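Local atomic coordinates of MdbA protein (Corynebacterium diphtheriae, PDB entry 5C00), a protein that probably catalyses disulfide bond formation in exported proteins as a DsbA-like thiol-disulfide oxidoreductase, and is essential for viability, pilus assembly, toxin production and virulence. Residues A[55-61]-A[184-188]; A[83-87]-A[165-169]. One frame throughout, in Å; residues are numbered along the deposited sequence.

Contact 1: A[55-61]-A[184-188]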
loop_
_atom_site.group_PDB
_atom_site.type_symbol
_atom_site.label_atom_id
_atom_site.label_comp_id
_atom_site.label_asym_id
_atom_site.label_seq_id
_atom_site.Cartn_x
_atom_site.Cartn_y
_atom_site.Cartn_z
ATOM N N CYS A 55 -9.827 4.247 3.160
ATOM C CA CYS A 55 -10.838 4.219 2.104
ATOM C C CYS A 55 -11.530 2.847 1.997
ATOM O O CYS A 55 -10.900 1.863 1.649
ATOM C CB CYS A 55 -10.132 4.599 0.817
ATOM S SG CYS A 55 -11.122 4.415 -0.651
ATOM N N PRO A 56 -12.838 2.785 2.303
ATOM C CA PRO A 56 -13.514 1.485 2.306
ATOM C C PRO A 56 -13.595 0.882 0.925
ATOM O O PRO A 56 -13.498 -0.326 0.781
ATOM C CB PRO A 56 -14.932 1.767 2.857
ATOM C CG PRO A 56 -15.016 3.232 3.062
ATOM C CD PRO A 56 -13.651 3.856 2.899
ATOM N N HIS A 57 -13.743 1.709 -0.104
ATOM C CA HIS A 57 -13.843 1.161 -1.439
ATOM C C HIS A 57 -12.471 0.716 -1.959
ATOM O O HIS A 57 -12.406 -0.123 -2.820
ATOM C CB HIS A 57 -14.586 2.096 -2.401
ATOM C CG HIS A 57 -16.052 2.213 -2.104
ATOM N ND1 HIS A 57 -16.777 3.364 -2.342
ATOM C CD2 HIS A 57 -16.919 1.327 -1.559
ATOM C CE1 HIS A 57 -18.031 3.181 -1.957
ATOM N NE2 HIS A 57 -18.143 1.952 -1.473
ATOM N N CYS A 58 -11.375 1.227 -1.384
ATOM C CA CYS A 58 -10.032 0.702 -1.698
ATOM C C CYS A 58 -9.880 -0.692 -1.135
ATOM O O CYS A 58 -9.387 -1.576 -1.801
ATOM C CB CYS A 58 -8.894 1.542 -1.083
ATOM S SG CYS A 58 -8.678 3.143 -1.868
ATOM N N ALA A 59 -10.397 -0.912 0.070
ATOM C CA ALA A 59 -10.392 -2.267 0.636
ATOM C C ALA A 59 -11.258 -3.203 -0.202
ATOM O O ALA A 59 -10.884 -4.328 -0.511
ATOM C CB ALA A 59 -10.866 -2.218 2.042
ATOM N N GLU A 60 -12.415 -2.714 -0.621
ATOM C CA GLU A 60 -13.314 -3.552 -1.408
ATOM C C GLU A 60 -12.734 -3.911 -2.767
ATOM O O GLU A 60 -12.819 -5.068 -3.171
ATOM C CB GLU A 60 -14.669 -2.893 -1.635
ATOM C CG GLU A 60 -15.565 -2.952 -0.443
ATOM C CD GLU A 60 -16.796 -2.100 -0.651
ATOM O OE1 GLU A 60 -17.406 -2.206 -1.747
ATOM O OE2 GLU A 60 -17.120 -1.310 0.268
ATOM N N LEU A 61 -12.166 -2.928 -3.479
ATOM C CA LEU A 61 -11.471 -3.241 -4.729
ATOM C C LEU A 61 -10.288 -4.221 -4.557
ATOM O O LEU A 61 -10.125 -5.155 -5.360
ATOM C CB LEU A 61 -11.004 -1.969 -5.425
ATOM C CG LEU A 61 -10.364 -2.175 -6.791
ATOM C CD1 LEU A 61 -11.390 -2.692 -7.783
ATOM C CD2 LEU A 61 -9.782 -0.860 -7.273
ATOM N N SER A 184 -9.446 11.316 -5.197
ATOM C CA SER A 184 -10.342 10.324 -4.665
ATOM C C SER A 184 -9.598 8.960 -4.791
ATOM O O SER A 184 -8.516 8.897 -5.356
ATOM C CB SER A 184 -11.657 10.350 -5.415
ATOM O OG SER A 184 -11.475 10.130 -6.797
ATOM N N SER A 185 -10.175 7.899 -4.268
ATOM C CA SER A 185 -9.527 6.601 -4.260
ATOM C C SER A 185 -10.608 5.506 -4.149
ATOM O O SER A 185 -11.683 5.783 -3.603
ATOM C CB SER A 185 -8.587 6.515 -3.076
ATOM O OG SER A 185 -9.349 6.607 -1.878
ATOM N N PRO A 186 -10.357 4.312 -4.708
ATOM C CA PRO A 186 -9.202 3.938 -5.510
ATOM C C PRO A 186 -9.229 4.523 -6.925
ATOM O O PRO A 186 -10.302 4.780 -7.475
ATOM C CB PRO A 186 -9.316 2.445 -5.632
ATOM C CG PRO A 186 -10.793 2.172 -5.627
ATOM C CD PRO A 186 -11.344 3.207 -4.668
ATOM N N ARG A 187 -8.041 4.672 -7.510
ATOM C CA ARG A 187 -7.918 5.043 -8.914
ATOM C C ARG A 187 -6.817 4.199 -9.547
ATOM O O ARG A 187 -5.793 3.964 -8.929
ATOM C CB ARG A 187 -7.524 6.531 -9.067
ATOM C CG ARG A 187 -8.328 7.532 -8.241
ATOM C CD ARG A 187 -9.712 7.808 -8.759
ATOM N NE ARG A 187 -9.630 8.637 -9.947
ATOM C CZ ARG A 187 -9.445 9.964 -9.975
ATOM N NH1 ARG A 187 -9.480 10.701 -8.876
ATOM N NH2 ARG A 187 -9.281 10.555 -11.136
ATOM N N VAL A 188 -7.011 3.780 -10.784
ATOM C CA VAL A 188 -6.009 3.002 -11.483
ATOM C C VAL A 188 -5.754 3.609 -12.877
ATOM O O VAL A 188 -6.689 3.976 -13.578
ATOM C CB VAL A 188 -6.496 1.567 -11.643
ATOM C CG1 VAL A 188 -5.562 0.767 -12.554
ATOM C CG2 VAL A 188 -6.682 0.897 -10.271
#

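Contact 2: A[83-87]-A[165-169]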
loop_
_atom_site.group_PDB
_atom_site.type_symbol
_atom_site.label_atom_id
_atom_site.label_comp_id
_atom_site.label_asym_id
_atom_site.label_seq_id
_atom_site.Cartn_x
_atom_site.Cartn_y
_atom_site.Cartn_z
ATOM N N ARG A 83 0.670 4.298 -5.151
ATOM C CA ARG A 83 0.745 5.719 -4.842
ATOM C C ARG A 83 -0.244 6.007 -3.731
ATOM O O ARG A 83 -1.465 6.172 -3.965
ATOM C CB ARG A 83 0.471 6.527 -6.094
ATOM C CG ARG A 83 1.592 6.351 -7.147
ATOM C CD ARG A 83 1.551 7.385 -8.283
ATOM N NE ARG A 83 2.722 7.194 -9.124
ATOM C CZ ARG A 83 3.945 7.620 -8.825
ATOM N NH1 ARG A 83 4.182 8.307 -7.730
ATOM N NH2 ARG A 83 4.958 7.323 -9.626
ATOM N N ILE A 84 0.292 5.973 -2.516
ATOM C CA ILE A 84 -0.529 6.094 -1.339
ATOM C C ILE A 84 -0.832 7.526 -0.944
ATOM O O ILE A 84 0.027 8.416 -0.910
ATOM C CB ILE A 84 0.050 5.305 -0.125
ATOM C CG1 ILE A 84 0.489 3.883 -0.530
ATOM C CG2 ILE A 84 -0.987 5.266 0.976
ATOM C CD1 ILE A 84 -0.557 3.094 -1.255
ATOM N N LEU A 85 -2.110 7.758 -0.660
ATOM C CA LEU A 85 -2.621 9.061 -0.331
ATOM C C LEU A 85 -3.012 9.132 1.153
ATOM O O LEU A 85 -3.149 8.102 1.808
ATOM C CB LEU A 85 -3.850 9.341 -1.180
ATOM C CG LEU A 85 -3.689 9.271 -2.697
ATOM C CD1 LEU A 85 -5.017 9.300 -3.356
ATOM C CD2 LEU A 85 -2.823 10.424 -3.196
ATOM N N ASN A 86 -3.193 10.348 1.683
ATOM C CA ASN A 86 -3.738 10.539 3.027
ATOM C C ASN A 86 -4.863 11.597 3.051
ATOM O O ASN A 86 -5.132 12.229 4.077
ATOM C CB ASN A 86 -2.653 10.851 4.069
ATOM C CG ASN A 86 -1.989 12.189 3.854
ATOM O OD1 ASN A 86 -2.321 12.857 2.899
ATOM N ND2 ASN A 86 -1.010 12.568 4.733
ATOM N N PHE A 87 -5.513 11.777 1.910
ATOM C CA PHE A 87 -6.560 12.803 1.744
ATOM C C PHE A 87 -7.737 12.566 2.672
ATOM O O PHE A 87 -8.423 13.517 3.083
ATOM C CB PHE A 87 -6.994 12.888 0.254
ATOM C CG PHE A 87 -7.870 11.767 -0.224
ATOM C CD1 PHE A 87 -7.346 10.547 -0.575
ATOM C CD2 PHE A 87 -9.234 11.962 -0.388
ATOM C CE1 PHE A 87 -8.149 9.513 -1.014
ATOM C CE2 PHE A 87 -10.060 10.937 -0.819
ATOM C CZ PHE A 87 -9.541 9.710 -1.138
ATOM N N PHE A 165 6.398 9.851 4.164
ATOM C CA PHE A 165 5.070 9.461 3.730
ATOM C C PHE A 165 4.211 10.692 3.332
ATOM O O PHE A 165 3.562 10.682 2.317
ATOM C CB PHE A 165 4.340 8.707 4.807
ATOM C CG PHE A 165 2.946 8.404 4.412
ATOM C CD1 PHE A 165 2.685 7.295 3.602
ATOM C CD2 PHE A 165 1.935 9.200 4.813
ATOM C CE1 PHE A 165 1.404 7.044 3.171
ATOM C CE2 PHE A 165 0.651 8.936 4.409
ATOM C CZ PHE A 165 0.404 7.869 3.572
ATOM N N ARG A 166 4.201 11.712 4.177
ATOM C CA ARG A 166 3.457 12.958 3.873
ATOM C C ARG A 166 3.960 13.609 2.587
ATOM O O ARG A 166 3.175 14.091 1.794
ATOM C CB ARG A 166 3.635 13.946 5.007
ATOM C CG ARG A 166 2.963 13.572 6.304
ATOM C CD ARG A 166 3.426 14.487 7.444
ATOM N NE ARG A 166 2.866 13.963 8.707
ATOM C CZ ARG A 166 3.502 13.793 9.849
ATOM N NH1 ARG A 166 4.790 14.124 9.997
ATOM N NH2 ARG A 166 2.817 13.294 10.881
ATOM N N LYS A 167 5.278 13.669 2.396
ATOM C CA LYS A 167 5.832 14.219 1.150
ATOM C C LYS A 167 5.360 13.404 -0.053
ATOM O O LYS A 167 4.943 13.981 -1.100
ATOM C CB LYS A 167 7.360 14.286 1.234
ATOM C CG LYS A 167 8.138 14.256 -0.071
ATOM C CD LYS A 167 9.635 14.414 0.234
ATOM C CE LYS A 167 10.523 13.562 -0.658
ATOM N NZ LYS A 167 11.438 12.667 0.130
ATOM N N PHE A 168 5.382 12.071 0.083
ATOM C CA PHE A 168 4.885 11.195 -0.982
ATOM C C PHE A 168 3.387 11.384 -1.224
ATOM O O PHE A 168 2.914 11.412 -2.372
ATOM C CB PHE A 168 5.131 9.738 -0.650
ATOM C CG PHE A 168 6.581 9.329 -0.675
ATOM C CD1 PHE A 168 7.595 10.252 -0.935
ATOM C CD2 PHE A 168 6.923 8.032 -0.385
ATOM C CE1 PHE A 168 8.911 9.841 -0.926
ATOM C CE2 PHE A 168 8.230 7.621 -0.381
ATOM C CZ PHE A 168 9.227 8.544 -0.634
ATOM N N ALA A 169 2.654 11.461 -0.142
ATOM C CA ALA A 169 1.211 11.614 -0.252
ATOM C C ALA A 169 0.873 12.925 -0.984
ATOM O O ALA A 169 0.003 12.946 -1.859
ATOM C CB ALA A 169 0.563 11.572 1.126
HETATM O O HOH W 1 2.575 8.225 0.396
HETATM O O HOH W 2 -2.784 12.490 -0.255
#

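Contact 1: A[55-61]-A[184-188]
The CxxC motif at the start of helix 56-74, with Cys55 and Cys58 as its two cysteines, faces the cis-proline loop around Pro186, the arrangement that in thioredoxin-like oxidoreductases makes up the active site, and probably does so here. Cys55 holds the N-cap position, and its carbonyl O accepts a bond from Ala59 N in the first helical turn. Its sulfur swings away from the backbone N (chi1 172°) and reaches the far segment, where Cys55 SG lies 3.3 Å from Ser185 O. Cys58 turns its thiol the other way, beside its own backbone N (chi1 -71°), which brings Cys58 SG to 3.5 Å from Pro186 N. The two sulfurs, Cys55 SG and Cys58 SG, are 3.0 Å apart, longer than a disulfide bond.

Pro186 fills the angle between the sulfurs and the next helical turn. Pro186 CD packs 3.8 Å from His57 C and 3.9 Å from Cys58 SG. Leu61 CD2 meets Pro186 CG at 3.6 Å, the two side chains running aslant to each other. Phe49 of strand 45-52 also touches the proline, placing it between helix and sheet. Apolar packing on the proline ring and the two sulfurs makes up most of the contact. A dithiol motif at a helix start facing a cis-proline just before a strand is characteristic of thioredoxin-fold oxidoreductases such as the DsbA family.

Contact 2: A[83-87]-A[165-169]
Phe165 brings the rim of its ring against three successive residues of 83-87. CE1 touches Ile84 CG2 at 3.7 Å, with the two side chains crossing at about a right angle; CE2 lies 3.8 Å from Asn86 CB; and CZ, between them, comes near the carbonyl O of Leu85. All three partners sit close to the ring plane, so the aromatic presents its edge rather than a face. The reach comes from a first torsion that carries CG away from the backbone N (chi1 175°).

Asn86 runs past the ring in the opposite direction, its amide turned 73° from the aromatic plane, and OD1 ends 3.6 Å from Ala169 CB. The other branch, ND2, donates to Thr98 OG1 of helix 96-109, which limits rotation of the group. Ala169 marks the closest backbone approach: its small side chain lets the helix settle on the strand, and its CA makes a CH···O contact of 3.5 Å with Ile84 O.

Two waters join the backbones where no direct hydrogen bond does. Water 1 donates to Ile84 O at 2.9 Å and to Phe165 O at 3.3 Å. Water 2 accepts from Asn86 N at 2.9 Å and donates weakly to Ala169 O. Phe165 O, which already accepts from Ala169 N, thereby takes a second partner.

The axes of strand 83-85 and helix 165-169 cross at -102°, so the helix runs nearly perpendicular to the strand. Leu85 continues the packing along helix 162-180, onto Asn172, Ser173 and Leu176, while helix 96-109 meets Phe165 through Thr98, Ala102 and Leu105, and strand 45-52 pairs with strand 78-85 beside it.

Both contacts reach the same mixed sheet: in contact 1 the start of helix 56-74 meets the loop leading into strand 187-190, in contact 2 helix 162-180 packs on strand 78-85. Both are partly buried. Contact 1 includes the exposed His57 and depends on sulfur and a cis-proline; contact 2 has no exposed residue among those touching and combines an aromatic edge with bridging waters. The chain links them twice: helix 56-74 leads into strand 78-85, and helix 162-180 leads to the Pro186 loop and strand 187-190. They also touch directly, with Phe87 CZ 3.7 Å from Ser184 CA, so the turn that follows strand 78-85 packs beside the cis-proline loop of contact 1.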